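Local coordinates for Lmo0181 protein (Listeria monocytogenes serovar 1/2a, PDB 5F7V) that binds cycloalternan, a cyclic glucose oligosaccharide, as the extracellular substrate-binding lipoprotein of what is probably an ABC sugar importer, at residues P147-E156 / Q268-K276; F182-S192 / E207-L215. All coordinates share one frame; numbering follows the deposited sequence. Where two conformers were deposited one is given.

Contact 1. Residues P147-E156 / Q268-K276; sequences PTADWTWKDE and QVEAGNTQK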
loop_
_atom_site.group_PDB
_atom_site.type_symbol
_atom_site.label_atom_id
_atom_site.label_comp_id
_atom_site.label_asym_id
_atom_site.label_seq_id
_atom_site.Cartn_x
_atom_site.Cartn_y
_atom_site.Cartn_z
ATOM N N PRO A 147 2.432 0.706 22.322
ATOM C CA PRO A 147 3.614 0.793 21.458
ATOM C C PRO A 147 4.286 2.160 21.443
ATOM O O PRO A 147 3.595 3.165 21.414
ATOM C CB PRO A 147 3.016 0.514 20.081
ATOM C CG PRO A 147 1.796 -0.329 20.330
ATOM C CD PRO A 147 1.222 0.270 21.599
ATOM N N THR A 148 5.609 2.166 21.358
ATOM C CA THR A 148 6.384 3.384 21.231
ATOM C C THR A 148 7.164 3.279 19.936
ATOM O O THR A 148 7.397 2.219 19.358
ATOM C CB THR A 148 7.380 3.617 22.386
ATOM O OG1 THR A 148 8.542 2.816 22.140
ATOM C CG2 THR A 148 6.762 3.288 23.739
ATOM N N ALA A 149 7.644 4.431 19.497
ATOM C CA ALA A 149 8.411 4.578 18.288
ATOM C C ALA A 149 9.822 4.015 18.468
ATOM O O ALA A 149 10.537 3.868 17.471
ATOM C CB ALA A 149 8.487 6.059 17.896
ATOM N N ASP A 150 10.223 3.672 19.678
ATOM C CA ASP A 150 11.532 3.028 19.807
ATOM C C ASP A 150 11.474 1.600 20.261
ATOM O O ASP A 150 12.516 1.012 20.543
ATOM C CB ASP A 150 12.455 3.903 20.601
ATOM C CG ASP A 150 12.916 5.088 19.739
ATOM O OD1 ASP A 150 13.622 5.067 18.661
ATOM O OD2 ASP A 150 12.505 6.149 20.188
ATOM N N TRP A 151 10.280 1.015 20.210
ATOM C CA TRP A 151 10.225 -0.429 20.291
ATOM C C TRP A 151 11.061 -1.076 19.187
ATOM O O TRP A 151 11.142 -0.562 18.080
ATOM C CB TRP A 151 8.781 -0.832 20.097
ATOM C CG TRP A 151 7.912 -0.900 21.331
ATOM C CD1 TRP A 151 8.170 -0.456 22.585
ATOM C CD2 TRP A 151 6.635 -1.555 21.376
ATOM N NE1 TRP A 151 7.126 -0.804 23.422
ATOM C CE2 TRP A 151 6.181 -1.466 22.698
ATOM C CE3 TRP A 151 5.849 -2.220 20.419
ATOM C CZ2 TRP A 151 4.945 -2.044 23.084
ATOM C CZ3 TRP A 151 4.596 -2.775 20.820
ATOM C CH2 TRP A 151 4.217 -2.666 22.123
ATOM N N THR A 152 11.598 -2.245 19.521
ATOM C CA THR A 152 12.091 -3.174 18.522
ATOM C C THR A 152 11.160 -4.377 18.489
ATOM O O THR A 152 10.220 -4.494 19.285
ATOM C CB THR A 152 13.563 -3.578 18.747
ATOM O OG1 THR A 152 13.688 -4.317 19.976
ATOM C CG2 THR A 152 14.477 -2.375 18.723
ATOM N N TRP A 153 11.419 -5.305 17.564
ATOM C CA TRP A 153 10.559 -6.505 17.470
ATOM C C TRP A 153 10.329 -7.161 18.810
ATOM O O TRP A 153 9.192 -7.572 19.111
ATOM C CB TRP A 153 11.173 -7.568 16.573
ATOM C CG TRP A 153 11.266 -7.208 15.122
ATOM C CD1 TRP A 153 10.650 -6.193 14.418
ATOM C CD2 TRP A 153 12.012 -7.964 14.171
ATOM N NE1 TRP A 153 11.015 -6.278 13.088
ATOM C CE2 TRP A 153 11.856 -7.342 12.907
ATOM C CE3 TRP A 153 12.845 -9.080 14.284
ATOM C CZ2 TRP A 153 12.485 -7.845 11.756
ATOM C CZ3 TRP A 153 13.498 -9.541 13.140
ATOM C CH2 TRP A 153 13.289 -8.938 11.921
ATOM N N LYS A 154 11.336 -7.250 19.668
ATOM C CA LYS A 154 11.164 -7.976 20.906
ATOM C C LYS A 154 10.138 -7.311 21.821
ATOM O O LYS A 154 9.431 -8.002 22.548
ATOM C CB LYS A 154 12.476 -8.124 21.658
ATOM C CG LYS A 154 13.077 -6.831 22.171
ATOM C CD LYS A 154 14.473 -7.019 22.743
ATOM C CE LYS A 154 15.545 -7.314 21.725
ATOM N NZ LYS A 154 15.839 -6.177 20.797
ATOM N N ASP A 155 10.010 -5.990 21.781
ATOM C CA ASP A 155 8.981 -5.309 22.592
ATOM C C ASP A 155 7.596 -5.613 22.071
ATOM O O ASP A 155 6.656 -5.853 22.851
ATOM C CB ASP A 155 9.192 -3.805 22.582
ATOM C CG ASP A 155 10.547 -3.429 23.092
ATOM O OD1 ASP A 155 10.772 -3.621 24.298
ATOM O OD2 ASP A 155 11.392 -2.931 22.329
ATOM N N GLU A 156 7.403 -5.629 20.769
ATOM C CA GLU A 156 6.093 -5.979 20.270
ATOM C C GLU A 156 5.783 -7.456 20.458
ATOM O O GLU A 156 4.616 -7.820 20.679
ATOM C CB GLU A 156 5.975 -5.600 18.808
ATOM C CG GLU A 156 4.730 -6.185 18.223
ATOM C CD GLU A 156 4.476 -5.633 16.843
ATOM O OE1 GLU A 156 5.179 -4.702 16.312
ATOM O OE2 GLU A 156 3.533 -6.245 16.299
ATOM N N GLN A 268 1.090 3.886 15.865
ATOM C CA GLN A 268 2.508 4.086 16.147
ATOM C C GLN A 268 3.371 3.693 14.962
ATOM O O GLN A 268 2.990 2.882 14.150
ATOM C CB GLN A 268 2.918 3.279 17.402
ATOM C CG GLN A 268 4.310 3.565 17.953
ATOM C CD GLN A 268 4.507 5.028 18.223
ATOM O OE1 GLN A 268 4.989 5.765 17.381
ATOM N NE2 GLN A 268 4.128 5.457 19.434
ATOM N N VAL A 269 4.539 4.324 14.876
ATOM C CA VAL A 269 5.575 3.872 13.931
ATOM C C VAL A 269 5.914 2.428 14.167
ATOM O O VAL A 269 6.075 2.022 15.316
ATOM C CB VAL A 269 6.844 4.727 14.086
ATOM C CG1 VAL A 269 7.910 4.304 13.065
ATOM C CG2 VAL A 269 6.560 6.215 13.958
ATOM N N GLU A 270 5.984 1.629 13.104
ATOM C CA GLU A 270 6.304 0.205 13.285
ATOM C C GLU A 270 7.706 -0.028 13.851
ATOM O O GLU A 270 8.660 0.685 13.484
ATOM C CB GLU A 270 6.171 -0.520 11.970
ATOM C CG GLU A 270 4.760 -0.524 11.406
ATOM C CD GLU A 270 4.755 -1.461 10.210
ATOM O OE1 GLU A 270 5.196 -1.046 9.133
ATOM O OE2 GLU A 270 4.297 -2.620 10.311
ATOM N N ALA A 271 7.808 -1.056 14.672
ATOM C CA ALA A 271 9.109 -1.462 15.225
ATOM C C ALA A 271 9.992 -2.170 14.205
ATOM O O ALA A 271 9.513 -2.959 13.414
ATOM C CB ALA A 271 8.874 -2.374 16.418
ATOM N N GLY A 272 11.291 -1.927 14.244
ATOM C CA GLY A 272 12.269 -2.691 13.480
ATOM C C GLY A 272 13.128 -3.524 14.389
ATOM O O GLY A 272 12.822 -3.739 15.548
ATOM N N ASN A 273 14.231 -3.979 13.831
ATOM C CA ASN A 273 15.193 -4.792 14.579
ATOM C C ASN A 273 16.552 -4.155 14.517
ATOM O O ASN A 273 16.868 -3.373 15.428
ATOM C CB ASN A 273 15.176 -6.260 14.175
ATOM C CG ASN A 273 15.766 -7.138 15.267
ATOM O OD1 ASN A 273 15.561 -6.884 16.461
ATOM N ND2 ASN A 273 16.495 -8.151 14.899
ATOM N N THR A 274 17.342 -4.425 13.496
ATOM C CA THR A 274 18.599 -3.679 13.374
ATOM C C THR A 274 18.377 -2.240 12.934
ATOM O O THR A 274 19.257 -1.379 13.134
ATOM C CB THR A 274 19.523 -4.364 12.371
ATOM O OG1 THR A 274 18.922 -4.357 11.072
ATOM C CG2 THR A 274 19.898 -5.782 12.828
ATOM N N GLN A 275 17.239 -1.977 12.298
ATOM C CA GLN A 275 16.914 -0.603 11.896
ATOM C C GLN A 275 15.444 -0.507 11.652
ATOM O O GLN A 275 14.753 -1.508 11.501
ATOM C CB GLN A 275 17.679 -0.183 10.646
ATOM C CG GLN A 275 17.492 -1.124 9.454
ATOM C CD GLN A 275 18.505 -0.922 8.328
ATOM O OE1 GLN A 275 19.601 -0.358 8.532
ATOM N NE2 GLN A 275 18.166 -1.382 7.165
ATOM N N LYS A 276 14.964 0.726 11.662
ATOM C CA LYS A 276 13.602 1.001 11.273
ATOM C C LYS A 276 13.466 0.907 9.766
ATOM O O LYS A 276 14.400 1.257 9.025
ATOM C CB LYS A 276 13.211 2.400 11.751
ATOM C CG LYS A 276 13.389 2.541 13.259
ATOM C CD LYS A 276 13.061 3.914 13.803
ATOM C CE LYS A 276 13.285 4.028 15.293
ATOM N NZ LYS A 276 13.165 5.415 15.796
HETATM O O HOH W 1 6.042 0.281 17.518
HETATM O O HOH W 2 10.428 2.046 15.102
HETATM O O HOH W 3 12.498 0.159 15.874
HETATM O O HOH W 4 17.250 -7.194 18.677
HETATM O O HOH W 5 14.037 -7.288 18.720
HETATM O O HOH W 6 5.221 -1.995 15.948
#

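Contact 2. Residues F182-S192 / E207-L215; sequences FYKVAAQNGGS and ENVEALTHL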
loop_
_atom_site.group_PDB
_atom_site.type_symbol
_atom_site.label_atom_id
_atom_site.label_comp_id
_atom_site.label_asym_id
_atom_site.label_seq_id
_atom_site.Cartn_x
_atom_site.Cartn_y
_atom_site.Cartn_z
ATOM N N PHE A 182 7.194 -8.359 3.319
ATOM C CA PHE A 182 8.541 -8.872 3.618
ATOM C C PHE A 182 9.650 -7.991 3.128
ATOM O O PHE A 182 10.685 -7.977 3.778
ATOM C CB PHE A 182 8.689 -10.252 3.013
ATOM C CG PHE A 182 9.923 -10.953 3.510
ATOM C CD1 PHE A 182 10.051 -11.243 4.865
ATOM C CD2 PHE A 182 10.957 -11.293 2.673
ATOM C CE1 PHE A 182 11.168 -11.865 5.374
ATOM C CE2 PHE A 182 12.083 -11.914 3.174
ATOM C CZ PHE A 182 12.185 -12.178 4.524
ATOM N N TYR A 183 9.490 -7.249 2.035
ATOM C CA TYR A 183 10.659 -6.427 1.665
ATOM C C TYR A 183 10.911 -5.395 2.762
ATOM O O TYR A 183 12.043 -4.992 2.999
ATOM C CB TYR A 183 10.583 -5.803 0.275
ATOM C CG TYR A 183 9.540 -4.742 0.007
ATOM C CD1 TYR A 183 9.758 -3.426 0.338
ATOM C CD2 TYR A 183 8.332 -5.043 -0.600
ATOM C CE1 TYR A 183 8.840 -2.436 0.042
ATOM C CE2 TYR A 183 7.402 -4.080 -0.907
ATOM C CZ TYR A 183 7.663 -2.787 -0.559
ATOM O OH TYR A 183 6.749 -1.820 -0.889
ATOM N N LYS A 184 9.850 -4.930 3.423
ATOM C CA LYS A 184 9.994 -4.047 4.592
ATOM C C LYS A 184 10.567 -4.758 5.810
ATOM O O LYS A 184 11.492 -4.263 6.433
ATOM C CB LYS A 184 8.642 -3.448 4.895
ATOM C CG LYS A 184 8.612 -2.628 6.164
ATOM C CD LYS A 184 7.227 -2.183 6.590
ATOM C CE LYS A 184 6.290 -3.334 6.949
ATOM N NZ LYS A 184 4.908 -2.831 7.164
ATOM N N VAL A 185 9.983 -5.885 6.189
ATOM C CA VAL A 185 10.433 -6.597 7.395
ATOM C C VAL A 185 11.867 -7.101 7.235
ATOM O O VAL A 185 12.656 -7.041 8.179
ATOM C CB VAL A 185 9.426 -7.713 7.782
ATOM C CG1 VAL A 185 9.915 -8.446 9.002
ATOM C CG2 VAL A 185 8.082 -7.065 8.091
ATOM N N ALA A 186 12.218 -7.543 6.027
ATOM C CA ALA A 186 13.643 -7.866 5.747
ATOM C C ALA A 186 14.549 -6.669 5.979
ATOM O O ALA A 186 15.585 -6.787 6.642
ATOM C CB ALA A 186 13.783 -8.366 4.323
ATOM N N ALA A 187 14.112 -5.503 5.499
ATOM C CA ALA A 187 14.915 -4.291 5.711
ATOM C C ALA A 187 15.033 -3.908 7.161
ATOM O O ALA A 187 16.044 -3.333 7.564
ATOM C CB ALA A 187 14.307 -3.150 4.907
ATOM N N GLN A 188 14.047 -4.243 7.984
ATOM C CA GLN A 188 14.177 -4.035 9.427
ATOM C C GLN A 188 15.262 -4.865 10.114
ATOM O O GLN A 188 15.606 -4.613 11.263
ATOM C CB GLN A 188 12.822 -4.333 10.090
ATOM C CG GLN A 188 11.716 -3.332 9.754
ATOM C CD GLN A 188 10.341 -3.789 10.163
ATOM O OE1 GLN A 188 10.135 -4.859 10.741
ATOM N NE2 GLN A 188 9.381 -2.960 9.801
ATOM N N ASN A 189 15.792 -5.851 9.404
ATOM C CA ASN A 189 16.897 -6.689 9.836
ATOM C C ASN A 189 18.111 -6.559 8.919
ATOM O O ASN A 189 19.008 -7.381 8.969
ATOM C CB ASN A 189 16.452 -8.151 9.941
ATOM C CG ASN A 189 17.077 -8.885 11.100
ATOM O OD1 ASN A 189 17.352 -8.299 12.138
ATOM N ND2 ASN A 189 17.287 -10.177 10.959
ATOM N N GLY A 190 18.164 -5.495 8.123
ATOM C CA GLY A 190 19.331 -5.207 7.280
ATOM C C GLY A 190 19.376 -6.000 6.004
ATOM O O GLY A 190 20.393 -5.942 5.297
ATOM N N GLY A 191 18.275 -6.645 5.667
ATOM C CA GLY A 191 18.162 -7.478 4.455
ATOM C C GLY A 191 17.533 -6.754 3.286
ATOM O O GLY A 191 17.082 -5.633 3.388
ATOM N N SER A 192 17.463 -7.445 2.160
ATOM C CA SER A 192 16.821 -6.882 0.990
ATOM C C SER A 192 16.419 -8.006 0.072
ATOM O O SER A 192 16.794 -9.165 0.272
ATOM C CB SER A 192 17.775 -5.930 0.271
ATOM O OG SER A 192 18.915 -6.636 -0.128
ATOM N N GLU A 207 19.878 -13.021 7.473
ATOM C CA GLU A 207 19.102 -12.024 8.197
ATOM C C GLU A 207 17.657 -12.096 7.738
ATOM O O GLU A 207 16.756 -11.810 8.539
ATOM C CB GLU A 207 19.706 -10.616 8.031
ATOM C CG GLU A 207 19.742 -9.981 6.659
ATOM C CD GLU A 207 20.931 -10.369 5.818
ATOM O OE1 GLU A 207 21.633 -11.374 6.036
ATOM O OE2 GLU A 207 21.149 -9.592 4.867
ATOM N N ASN A 208 17.419 -12.465 6.485
ATOM C CA ASN A 208 16.046 -12.578 5.979
ATOM C C ASN A 208 15.373 -13.820 6.517
ATOM O O ASN A 208 14.180 -13.792 6.809
ATOM C CB ASN A 208 16.019 -12.601 4.451
ATOM C CG ASN A 208 16.219 -11.218 3.864
ATOM O OD1 ASN A 208 16.559 -10.250 4.569
ATOM N ND2 ASN A 208 15.915 -11.095 2.565
ATOM N N VAL A 209 16.093 -14.926 6.693
ATOM C CA VAL A 209 15.511 -16.089 7.357
ATOM C C VAL A 209 15.090 -15.674 8.740
ATOM O O VAL A 209 13.996 -16.037 9.180
ATOM C CB VAL A 209 16.505 -17.266 7.416
ATOM C CG1 VAL A 209 15.929 -18.421 8.230
ATOM C CG2 VAL A 209 16.904 -17.733 6.025
ATOM N N GLU A 210 15.902 -14.930 9.473
ATOM C CA GLU A 210 15.504 -14.501 10.821
ATOM C C GLU A 210 14.278 -13.611 10.781
ATOM O O GLU A 210 13.367 -13.714 11.604
ATOM C CB GLU A 210 16.692 -13.783 11.454
ATOM C CG GLU A 210 16.465 -13.468 12.932
ATOM C CD GLU A 210 17.640 -12.833 13.641
ATOM O OE1 GLU A 210 18.504 -12.221 12.973
ATOM O OE2 GLU A 210 17.715 -13.040 14.886
ATOM N N ALA A 211 14.218 -12.696 9.814
ATOM C CA ALA A 211 13.081 -11.775 9.675
ATOM C C ALA A 211 11.788 -12.512 9.389
ATOM O O ALA A 211 10.737 -12.220 9.964
ATOM C CB ALA A 211 13.335 -10.719 8.608
ATOM N N LEU A 212 11.856 -13.462 8.456
ATOM C CA LEU A 212 10.659 -14.257 8.160
ATOM C C LEU A 212 10.237 -15.111 9.324
ATOM O O LEU A 212 9.031 -15.191 9.586
ATOM C CB LEU A 212 10.888 -15.116 6.929
ATOM C CG LEU A 212 9.687 -15.992 6.470
ATOM C CD1 LEU A 212 8.500 -15.158 6.103
ATOM C CD2 LEU A 212 10.106 -16.811 5.270
ATOM N N THR A 213 11.210 -15.700 10.000
ATOM C CA THR A 213 10.919 -16.493 11.184
ATOM C C THR A 213 10.270 -15.656 12.271
ATOM O O THR A 213 9.340 -16.147 12.971
ATOM C CB THR A 213 12.189 -17.198 11.679
ATOM O OG1 THR A 213 12.714 -17.979 10.600
ATOM C CG2 THR A 213 11.913 -18.092 12.910
ATOM N N HIS A 214 10.663 -14.401 12.417
ATOM C CA HIS A 214 10.024 -13.498 13.357
ATOM C C HIS A 214 8.525 -13.407 13.048
ATOM O O HIS A 214 7.701 -13.447 13.967
ATOM C CB HIS A 214 10.778 -12.162 13.313
ATOM C CG HIS A 214 9.923 -10.959 13.542
ATOM N ND1 HIS A 214 9.418 -10.533 14.768
ATOM C CD2 HIS A 214 9.547 -10.040 12.627
ATOM C CE1 HIS A 214 8.740 -9.421 14.563
ATOM N NE2 HIS A 214 8.813 -9.106 13.293
ATOM N N LEU A 215 8.158 -13.252 11.777
ATOM C CA LEU A 215 6.735 -13.217 11.375
ATOM C C LEU A 215 6.043 -14.571 11.543
ATOM O O LEU A 215 4.955 -14.659 12.127
ATOM C CB LEU A 215 6.558 -12.758 9.936
ATOM C CG LEU A 215 7.080 -11.338 9.654
ATOM C CD1 LEU A 215 6.985 -11.083 8.164
ATOM C CD2 LEU A 215 6.357 -10.282 10.462
HETATM O O HOH W 7 7.970 -6.726 11.733
#

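Contact 1. Residues P147-E156 / Q268-K276
Asn273 lies flat on the indole of Trp153: its CB sits 3.5 Å from the centroid of the six-membered ring, a CH-pi contact over the face. The amide plane stacks within 9° of the ring plane. With CG anti to the backbone N (chi1 -159°), the amide runs out over CE3 and CZ3, while its ND2 bonds Asn189 and the indole NE1 probably hydrogen-bonds Gln188. Next to this stack packing is close: Trp153 N donates to Gly272 O at 2.9 Å, and Ala271 CB presses within 3.3 Å of Trp151 O. Thr152 is the N-cap of helix 153-163, and the bond to Gly272 O brings the loop between strands 265-268 and 278-287 of this periplasmic-binding-protein fold to the helix's first turn. A further direct bond forms at Pro147, where Gln268, bent at chi2, turns NE2 to Pro147 O at 3.1 Å, the donor standing above the carbonyl plane. Looser, water-bridged seams run between these direct contacts: single waters join Thr148 O to Val269 O and Ala149 O to Glu270 O, and two more, beside the stack, link Lys154 NZ to Asn273 OD1. At the exposed margin the extended Lys276 reaches Asp150 in a salt bridge, NZ to OD1 2.9 Å.

Contact 2. Residues F182-S192 / E207-L215
The ring of Phe182 points its edge at helix 206-220, with Asn208 O and Leu212 N near the ring plane, and carries Ala186 CB over one face. Its CE1 touches Leu212 CB at 3.6 Å, and CG anti to the backbone N (chi1 -168°) carries the ring across to that helix. The His214 ring stacks with Trp153 and is met at its edge by Val185 CG1, 4.0 Å from CD2; water 7, also in the ring plane, connects NE2 to Gln188 OE1, while ND1 bonds Glu157. Val185 and Leu215 meet tip to tip. The short helical segments cross at 115° with axes 8.8 Å apart, consistent with the small Ala211 facing Val185 and Ala186. Helix 179-187 ends in a Schellman motif with Gly190 as C-prime residue: Gly191 N returns to Ala186 O and Gly190 N to Ala187 O. Just before that glycine, Asn189 spends both amide hydrogens across the gap in nearly straight, in-plane bonds, ND2 reaching Glu207 O at 3.0 Å and Glu210 OE1 at 3.1 Å; its OD1 is taken by Asn273 of the neighbouring loop. Beyond the turn, Ser192 O accepts from Asn208 ND2 at 3.1 Å, which stands above the carbonyl plane and also bonds Ile203 O.

How the contacts relate
From the N terminus, residues 147-156 come first, leading into helix 153-163; helix 179-187 and its C-terminal turn follow, then helix 206-220. Contact 2 pairs those last two helices and closes a short loop, with 14 residues between its segments. Only after it does the chain reach 268-276 and close contact 1 across 111 residues, so the smaller loop lies wholly within the larger. Contact 1 ties the start of helix 153-163 to the loop before strand 278-287. The two centres are 13 Å apart and the contacts touch directly: Glu270 OE1 forms a salt bridge with Lys184 NZ at 2.7 Å, linking that loop to helix 179-187.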